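Local coordinates for protein putative transcriptional regulator MarR (Geobacillus stearothermophilus, PDB 2RDP) that probably binds DNA through a winged helix-turn-helix domain as a dimeric transcriptional regulator of the MarR family, at residues Y38-P43 / E111-K116; N83-R88 / L103-R108. One frame throughout, in Å; residues are numbered along the deposited sequence.

Contact 1: Y38-P43 / E111-K116; sequences YPITPP and EEVIEK. With NA (sodium ion), chain B.
Tyr38 and Val113 meet in an apolar contact, without hydrogen bonds, that packs the link between helices 10-35 and 42-54, leading into the helices of the winged helix-turn-helix fold, on the middle of helix 104-124, which follows the wing. At its heart is a CH-pi interaction: CG2 of Val113 lies over one face of the Tyr38 ring, 3.7 Å from the ring centroid and only 17° off the normal. CG2 stands anti to its own carbonyl carbon while CG1 is anti to the backbone N, chi1 171°, which leaves CG2 as the branch that meets the ring. Tyrosine suits its place by offering an aromatic face, and valine because one branch methyl can rest on that face without a long, flexible chain. The same CG2 reaches CD1 of Ile40 more loosely, at 4.5 Å.

One helical position earlier, Glu112 passes the ring at its edge. CG lies 3.6 Å from Tyr38 OH and CD about as close to CE1, with OE2 near the ring plane and the carboxylate turned 71° from it. CB of Lys116 approaches the same hydroxyl end, but the bent chain then carries its amine off.

The backbone of the link has a different task: Tyr38 O at 2.6 Å and Ile40 O at 2.7 Å bind a sodium ion, with Leu35 O as a third protein ligand. Ile40 itself is buried, its branched apolar chain packing on Phe45 and Leu48 of helix 42-54. Phe45 also touches Val113, which packs on Ile34 and Leu35 of helix 10-35 as well.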
ATOM      1  N   TYR A  38      11.513  10.172 -11.510  1.00 56.47           N
ATOM      2  CA  TYR A  38      11.533  11.385 -10.701  1.00 56.16           C
ATOM      3  C   TYR A  38      12.624  11.332  -9.669  1.00 56.66           C
ATOM      4  O   TYR A  38      12.906  10.254  -9.135  1.00 57.19           O
ATOM      5  CB  TYR A  38      10.161  11.624 -10.051  1.00 55.82           C
ATOM      6  CG  TYR A  38       9.120  11.830 -11.125  1.00 55.91           C
ATOM      7  CD1 TYR A  38       8.989  13.062 -11.778  1.00 52.94           C
ATOM      8  CD2 TYR A  38       8.329  10.766 -11.549  1.00 55.59           C
ATOM      9  CE1 TYR A  38       8.072  13.222 -12.807  1.00 55.92           C
ATOM     10  CE2 TYR A  38       7.412  10.920 -12.566  1.00 57.15           C
ATOM     11  CZ  TYR A  38       7.280  12.137 -13.186  1.00 57.05           C
ATOM     12  OH  TYR A  38       6.351  12.239 -14.180  1.00 58.59           O
ATOM     13  N   PRO A  39      13.240  12.496  -9.365  1.00 57.03           N
ATOM     14  CA  PRO A  39      14.356  12.473  -8.423  1.00 57.42           C
ATOM     15  C   PRO A  39      13.951  12.400  -6.942  1.00 57.73           C
ATOM     16  O   PRO A  39      14.716  12.823  -6.094  1.00 59.06           O
ATOM     17  CB  PRO A  39      15.122  13.775  -8.755  1.00 57.32           C
ATOM     18  CG  PRO A  39      14.053  14.708  -9.233  1.00 56.62           C
ATOM     19  CD  PRO A  39      12.977  13.864  -9.876  1.00 56.82           C
ATOM     20  N   ILE A  40      12.782  11.857  -6.621  1.00 57.74           N
ATOM     21  CA  ILE A  40      12.413  11.632  -5.218  1.00 57.24           C
ATOM     22  C   ILE A  40      12.208  10.153  -4.946  1.00 57.24           C
ATOM     23  O   ILE A  40      12.092   9.347  -5.890  1.00 57.44           O
ATOM     24  CB  ILE A  40      11.148  12.412  -4.823  1.00 57.77           C
ATOM     25  CG1 ILE A  40       9.971  12.033  -5.737  1.00 56.62           C
ATOM     26  CG2 ILE A  40      11.445  13.934  -4.845  1.00 57.24           C
ATOM     27  CD1 ILE A  40       8.645  12.583  -5.305  1.00 56.01           C
ATOM     28  N   THR A  41      12.191   9.796  -3.671  1.00 56.80           N
ATOM     29  CA  THR A  41      11.973   8.424  -3.259  1.00 57.04           C
ATOM     30  C   THR A  41      10.516   8.278  -2.792  1.00 57.61           C
ATOM     31  O   THR A  41       9.815   9.290  -2.624  1.00 58.11           O
ATOM     32  CB  THR A  41      12.983   7.996  -2.151  1.00 56.86           C
ATOM     33  OG1 THR A  41      12.684   8.670  -0.923  1.00 58.11           O
ATOM     34  CG2 THR A  41      14.395   8.343  -2.579  1.00 56.04           C
ATOM     35  N   PRO A  42      10.034   7.027  -2.587  1.00 57.59           N
ATOM     36  CA  PRO A  42       8.664   6.863  -2.093  1.00 57.40           C
ATOM     37  C   PRO A  42       8.290   7.599  -0.794  1.00 56.61           C
ATOM     38  O   PRO A  42       7.211   8.183  -0.750  1.00 57.48           O
ATOM     39  CB  PRO A  42       8.521   5.349  -1.934  1.00 57.37           C
ATOM     40  CG  PRO A  42       9.485   4.797  -2.853  1.00 58.31           C
ATOM     41  CD  PRO A  42      10.665   5.724  -2.855  1.00 57.37           C
ATOM     42  N   PRO A  43       9.139   7.560   0.263  1.00 56.06           N
ATOM     43  CA  PRO A  43       8.744   8.337   1.467  1.00 54.94           C
ATOM     44  C   PRO A  43       8.803   9.875   1.273  1.00 55.17           C
ATOM     45  O   PRO A  43       8.059  10.607   1.958  1.00 55.89           O
ATOM     46  CB  PRO A  43       9.724   7.873   2.544  1.00 54.77           C
ATOM     47  CG  PRO A  43      10.486   6.751   1.950  1.00 55.86           C
ATOM     48  CD  PRO A  43      10.418   6.860   0.466  1.00 55.13           C
ATOM     49  N   GLU A 111       3.263  17.401  -8.086  1.00 60.65           N
ATOM     50  CA  GLU A 111       2.157  17.651  -8.991  1.00 61.60           C
ATOM     51  C   GLU A 111       2.292  16.842 -10.278  1.00 60.94           C
ATOM     52  O   GLU A 111       1.300  16.398 -10.862  1.00 60.54           O
ATOM     53  CB  GLU A 111       2.119  19.132  -9.338  1.00 62.33           C
ATOM     54  CG  GLU A 111       1.735  20.004  -8.149  1.00 66.00           C
ATOM     55  CD  GLU A 111       1.259  21.397  -8.566  1.00 71.89           C
ATOM     56  OE1 GLU A 111       1.933  22.093  -9.399  1.00 69.65           O
ATOM     57  OE2 GLU A 111       0.184  21.773  -8.033  1.00 75.54           O
ATOM     58  N   GLU A 112       3.532  16.682 -10.721  1.00 60.07           N
ATOM     59  CA  GLU A 112       3.825  15.907 -11.891  1.00 59.34           C
ATOM     60  C   GLU A 112       3.654  14.415 -11.634  1.00 58.08           C
ATOM     61  O   GLU A 112       3.152  13.701 -12.488  1.00 58.01           O
ATOM     62  CB  GLU A 112       5.243  16.213 -12.323  1.00 60.23           C
ATOM     63  CG  GLU A 112       5.553  15.769 -13.715  1.00 64.89           C
ATOM     64  CD  GLU A 112       6.833  16.356 -14.255  1.00 70.97           C
ATOM     65  OE1 GLU A 112       7.535  17.137 -13.539  1.00 71.91           O
ATOM     66  OE2 GLU A 112       7.126  16.013 -15.424  1.00 74.34           O
ATOM     67  N   VAL A 113       4.057  13.939 -10.457  1.00 56.59           N
ATOM     68  CA  VAL A 113       3.901  12.517 -10.127  1.00 55.15           C
ATOM     69  C   VAL A 113       2.412  12.176  -9.996  1.00 55.05           C
ATOM     70  O   VAL A 113       1.947  11.190 -10.532  1.00 54.97           O
ATOM     71  CB  VAL A 113       4.683  12.107  -8.841  1.00 54.95           C
ATOM     72  CG1 VAL A 113       4.324  10.671  -8.398  1.00 53.29           C
ATOM     73  CG2 VAL A 113       6.179  12.264  -9.042  1.00 52.94           C
ATOM     74  N   ILE A 114       1.668  13.021  -9.305  1.00 55.13           N
ATOM     75  CA  ILE A 114       0.237  12.837  -9.156  1.00 56.18           C
ATOM     76  C   ILE A 114      -0.529  12.824 -10.487  1.00 56.07           C
ATOM     77  O   ILE A 114      -1.426  12.015 -10.678  1.00 56.44           O
ATOM     78  CB  ILE A 114      -0.357  13.842  -8.150  1.00 56.78           C
ATOM     79  CG1 ILE A 114      -0.035  13.359  -6.721  1.00 57.94           C
ATOM     80  CG2 ILE A 114      -1.875  13.968  -8.361  1.00 55.58           C
ATOM     81  CD1 ILE A 114      -0.290  14.409  -5.663  1.00 61.61           C
ATOM     82  N   GLU A 115      -0.135  13.680 -11.410  1.00 56.36           N
ATOM     83  CA  GLU A 115      -0.756  13.743 -12.734  1.00 57.44           C
ATOM     84  C   GLU A 115      -0.504  12.450 -13.538  1.00 56.38           C
ATOM     85  O   GLU A 115      -1.395  11.927 -14.209  1.00 56.01           O
ATOM     86  CB  GLU A 115      -0.247  14.961 -13.470  1.00 57.25           C
ATOM     87  CG  GLU A 115      -0.663  15.009 -14.932  1.00 64.78           C
ATOM     88  CD  GLU A 115      -0.484  16.406 -15.524  1.00 73.68           C
ATOM     89  OE1 GLU A 115       0.182  17.262 -14.860  1.00 76.61           O
ATOM     90  OE2 GLU A 115      -1.016  16.656 -16.641  1.00 77.45           O
ATOM     91  N   LYS A 116       0.704  11.920 -13.413  1.00 55.98           N
ATOM     92  CA  LYS A 116       1.079  10.657 -14.017  1.00 55.40           C
ATOM     93  C   LYS A 116       0.312   9.485 -13.380  1.00 54.14           C
ATOM     94  O   LYS A 116      -0.084   8.561 -14.084  1.00 54.01           O
ATOM     95  CB  LYS A 116       2.610  10.512 -13.920  1.00 55.96           C
ATOM     96  CG  LYS A 116       3.186   9.226 -14.477  1.00 59.82           C
ATOM     97  CD  LYS A 116       3.268   9.170 -16.010  1.00 63.33           C
ATOM     98  CE  LYS A 116       3.056   7.722 -16.549  1.00 65.02           C
ATOM     99  NZ  LYS A 116       1.598   7.269 -16.546  1.00 66.17           N
TER
HETATM  100 NA    NA B 148      13.049   7.961  -8.011  1.00 35.28          NA

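Contact 2: N83-R88 / L103-R108; sequences NGLVAR and LEKGER
Leu103 and Lys105 reach from the start of helix 104-124 along the turn and strand of 83-88, one lying on the backbone near Ala87, the other running back to Asn83. With CG anti to its carbonyl carbon (chi1 -64°), Leu103 sends its fork onto the 86-87 backbone: CG rests 3.6 Å from Val86 C, CD2 meets Ala87 CB at 3.8 Å and CD1 lies near Gly84 O. Lys105 is fully extended. Its CB and CD pass alongside Gly84 O, and NZ gives a hydrogen bond to Asn83 O at 3.0 Å, with the donor tilted 25° from the carbonyl plane. On the next residue, Gly106, the bare CA comes to 3.6 Å from Leu85 O, where a side chain would collide, and CD2 of Leu85 packs on that same CA. Gly84, at positive phi, is the C' residue of the Schellman motif that ends helix 70-82.

Leu103, the N-cap residue, also gives its backbone N to Leu85 O, 3.1 Å away with an N-H...O angle of 146°. The ammonium of Lys105 would probably interact favourably with the carbonyl-rich C-terminal end of helix 70-82. Both hydrogen bonds end on main-chain oxygens of the turn before strand 86-90, and Leu103 extends the contact onto the start of that strand.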
ATOM      1  N   ASN A  83      18.155  18.915  -0.598  1.00 57.39           N
ATOM      2  CA  ASN A  83      17.883  18.883  -2.049  1.00 57.23           C
ATOM      3  C   ASN A  83      16.932  19.970  -2.539  1.00 56.71           C
ATOM      4  O   ASN A  83      16.458  19.890  -3.676  1.00 57.33           O
ATOM      5  CB  ASN A  83      17.276  17.538  -2.496  1.00 57.80           C
ATOM      6  CG  ASN A  83      18.103  16.324  -2.066  1.00 60.11           C
ATOM      7  OD1 ASN A  83      19.285  16.440  -1.735  1.00 61.96           O
ATOM      8  ND2 ASN A  83      17.463  15.134  -2.061  1.00 61.43           N
ATOM      9  N   GLY A  84      16.613  20.941  -1.682  1.00 55.57           N
ATOM     10  CA  GLY A  84      15.783  22.087  -2.056  1.00 53.99           C
ATOM     11  C   GLY A  84      14.318  21.819  -2.371  1.00 53.64           C
ATOM     12  O   GLY A  84      13.676  22.611  -3.066  1.00 53.54           O
ATOM     13  N   LEU A  85      13.775  20.716  -1.856  1.00 53.09           N
ATOM     14  CA  LEU A  85      12.354  20.379  -2.032  1.00 52.48           C
ATOM     15  C   LEU A  85      11.470  21.045  -0.993  1.00 51.95           C
ATOM     16  O   LEU A  85      10.311  21.290  -1.252  1.00 51.86           O
ATOM     17  CB  LEU A  85      12.142  18.864  -1.906  1.00 52.83           C
ATOM     18  CG  LEU A  85      12.951  17.957  -2.821  1.00 53.57           C
ATOM     19  CD1 LEU A  85      12.856  16.492  -2.357  1.00 53.73           C
ATOM     20  CD2 LEU A  85      12.497  18.152  -4.268  1.00 53.02           C
ATOM     21  N   VAL A  86      12.023  21.312   0.192  1.00 51.67           N
ATOM     22  CA  VAL A  86      11.283  21.935   1.308  1.00 50.77           C
ATOM     23  C   VAL A  86      12.210  22.894   2.042  1.00 50.71           C
ATOM     24  O   VAL A  86      13.429  22.774   1.948  1.00 50.80           O
ATOM     25  CB  VAL A  86      10.708  20.862   2.362  1.00 50.86           C
ATOM     26  CG1 VAL A  86       9.927  19.736   1.667  1.00 50.69           C
ATOM     27  CG2 VAL A  86      11.795  20.279   3.242  1.00 49.38           C
ATOM     28  N   ALA A  87      11.630  23.836   2.776  1.00 50.52           N
ATOM     29  CA  ALA A  87      12.388  24.698   3.679  1.00 51.81           C
ATOM     30  C   ALA A  87      11.788  24.576   5.072  1.00 52.69           C
ATOM     31  O   ALA A  87      10.625  24.197   5.224  1.00 52.91           O
ATOM     32  CB  ALA A  87      12.347  26.159   3.210  1.00 50.64           C
ATOM     33  N   ARG A  88      12.594  24.864   6.083  1.00 54.13           N
ATOM     34  CA  ARG A  88      12.105  24.994   7.455  1.00 55.69           C
ATOM     35  C   ARG A  88      11.778  26.455   7.749  1.00 56.30           C
ATOM     36  O   ARG A  88      12.565  27.343   7.444  1.00 55.98           O
ATOM     37  CB  ARG A  88      13.166  24.494   8.426  1.00 56.03           C
ATOM     38  CG  ARG A  88      13.250  22.990   8.524  1.00 56.77           C
ATOM     39  CD  ARG A  88      14.353  22.622   9.475  1.00 58.19           C
ATOM     40  NE  ARG A  88      14.124  21.314  10.109  1.00 59.35           N
ATOM     41  CZ  ARG A  88      14.717  20.180   9.744  1.00 58.06           C
ATOM     42  NH1 ARG A  88      14.454  19.062  10.407  1.00 56.83           N
ATOM     43  NH2 ARG A  88      15.570  20.161   8.721  1.00 57.85           N
ATOM     44  N   LEU A 103       8.651  23.870  -0.962  1.00 54.26           N
ATOM     45  CA  LEU A 103       9.220  24.784  -1.959  1.00 54.48           C
ATOM     46  C   LEU A 103       8.715  24.502  -3.393  1.00 55.15           C
ATOM     47  O   LEU A 103       8.234  23.407  -3.695  1.00 55.08           O
ATOM     48  CB  LEU A 103      10.748  24.739  -1.909  1.00 54.11           C
ATOM     49  CG  LEU A 103      11.338  25.242  -0.594  1.00 53.87           C
ATOM     50  CD1 LEU A 103      12.851  25.283  -0.683  1.00 52.46           C
ATOM     51  CD2 LEU A 103      10.764  26.610  -0.267  1.00 53.62           C
ATOM     52  N   GLU A 104       8.856  25.484  -4.278  1.00 56.44           N
ATOM     53  CA  GLU A 104       8.379  25.369  -5.659  1.00 57.46           C
ATOM     54  C   GLU A 104       8.955  24.152  -6.367  1.00 56.87           C
ATOM     55  O   GLU A 104       8.250  23.520  -7.143  1.00 56.56           O
ATOM     56  CB  GLU A 104       8.696  26.634  -6.467  1.00 58.08           C
ATOM     57  CG  GLU A 104       8.170  26.616  -7.915  1.00 62.49           C
ATOM     58  CD  GLU A 104       8.590  27.851  -8.696  1.00 69.69           C
ATOM     59  OE1 GLU A 104       9.276  28.740  -8.120  1.00 73.46           O
ATOM     60  OE2 GLU A 104       8.240  27.953  -9.894  1.00 73.44           O
ATOM     61  N   LYS A 105      10.230  23.850  -6.118  1.00 56.58           N
ATOM     62  CA  LYS A 105      10.887  22.690  -6.717  1.00 56.74           C
ATOM     63  C   LYS A 105      10.213  21.384  -6.283  1.00 57.25           C
ATOM     64  O   LYS A 105       9.969  20.502  -7.102  1.00 58.01           O
ATOM     65  CB  LYS A 105      12.385  22.674  -6.383  1.00 56.39           C
ATOM     66  CG  LYS A 105      13.084  21.383  -6.843  1.00 56.30           C
ATOM     67  CD  LYS A 105      14.597  21.378  -6.382  1.00 54.67           C
ATOM     68  CE  LYS A 105      15.164  19.997  -7.097  1.00 55.46           C
ATOM     69  NZ  LYS A 105      16.650  20.008  -6.678  1.00 57.52           N
ATOM     70  N   GLY A 106       9.889  21.276  -4.997  1.00 57.38           N
ATOM     71  CA  GLY A 106       9.206  20.107  -4.473  1.00 56.72           C
ATOM     72  C   GLY A 106       7.808  19.976  -5.026  1.00 57.10           C
ATOM     73  O   GLY A 106       7.407  18.893  -5.467  1.00 56.11           O
ATOM     74  N   GLU A 107       7.063  21.077  -5.000  1.00 57.73           N
ATOM     75  CA  GLU A 107       5.678  21.110  -5.507  1.00 59.13           C
ATOM     76  C   GLU A 107       5.576  20.745  -6.982  1.00 58.90           C
ATOM     77  O   GLU A 107       4.696  20.002  -7.368  1.00 59.01           O
ATOM     78  CB  GLU A 107       5.038  22.485  -5.299  1.00 59.57           C
ATOM     79  CG  GLU A 107       3.528  22.431  -5.365  1.00 64.17           C
ATOM     80  CD  GLU A 107       2.901  23.786  -5.555  1.00 69.92           C
ATOM     81  OE1 GLU A 107       3.658  24.723  -5.870  1.00 71.86           O
ATOM     82  OE2 GLU A 107       1.650  23.908  -5.420  1.00 72.99           O
ATOM     83  N   ARG A 108       6.491  21.267  -7.785  0.70 59.08           N
ATOM     84  CA  ARG A 108       6.508  21.001  -9.213  0.70 59.53           C
ATOM     85  C   ARG A 108       6.580  19.494  -9.462  0.70 59.15           C
ATOM     86  O   ARG A 108       5.758  18.960 -10.202  0.70 59.54           O
ATOM     87  CB  ARG A 108       7.675  21.747  -9.883  0.70 59.68           C
ATOM     88  CG  ARG A 108       7.250  22.702 -10.968  0.70 61.92           C
ATOM     89  CD  ARG A 108       8.401  22.984 -11.902  0.70 65.50           C
ATOM     90  NE  ARG A 108       8.887  24.360 -11.804  0.70 67.88           N
ATOM     91  CZ  ARG A 108       8.560  25.327 -12.666  0.70 69.17           C
ATOM     92  NH1 ARG A 108       7.734  25.074 -13.683  0.70 69.33           N
ATOM     93  NH2 ARG A 108       9.050  26.552 -12.515  0.70 69.11           N
TER

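In the fold
From the N terminus, the chain leaves helix 10-35, passes the link at 38-41, which with Leu35 binds the sodium ion, enters helix 42-54, and runs through helices 59-66 and 70-82 before reaching 83-88. The hairpin of strands 86-90 and 98-102, the wing, then returns it to 103-108, where contact 2 closes a short loop. Three residues later helix 104-124 arrives at 111-116, and contact 1 closes the larger loop around the smaller. Both contacts thus use successive parts of one helix, tying it to the wing base and to the link between helices 10-35 and 42-54. Their centres are 13 Å apart, and they touch directly where Ile40 CG2 packs 3.8 Å from Leu85 CD1.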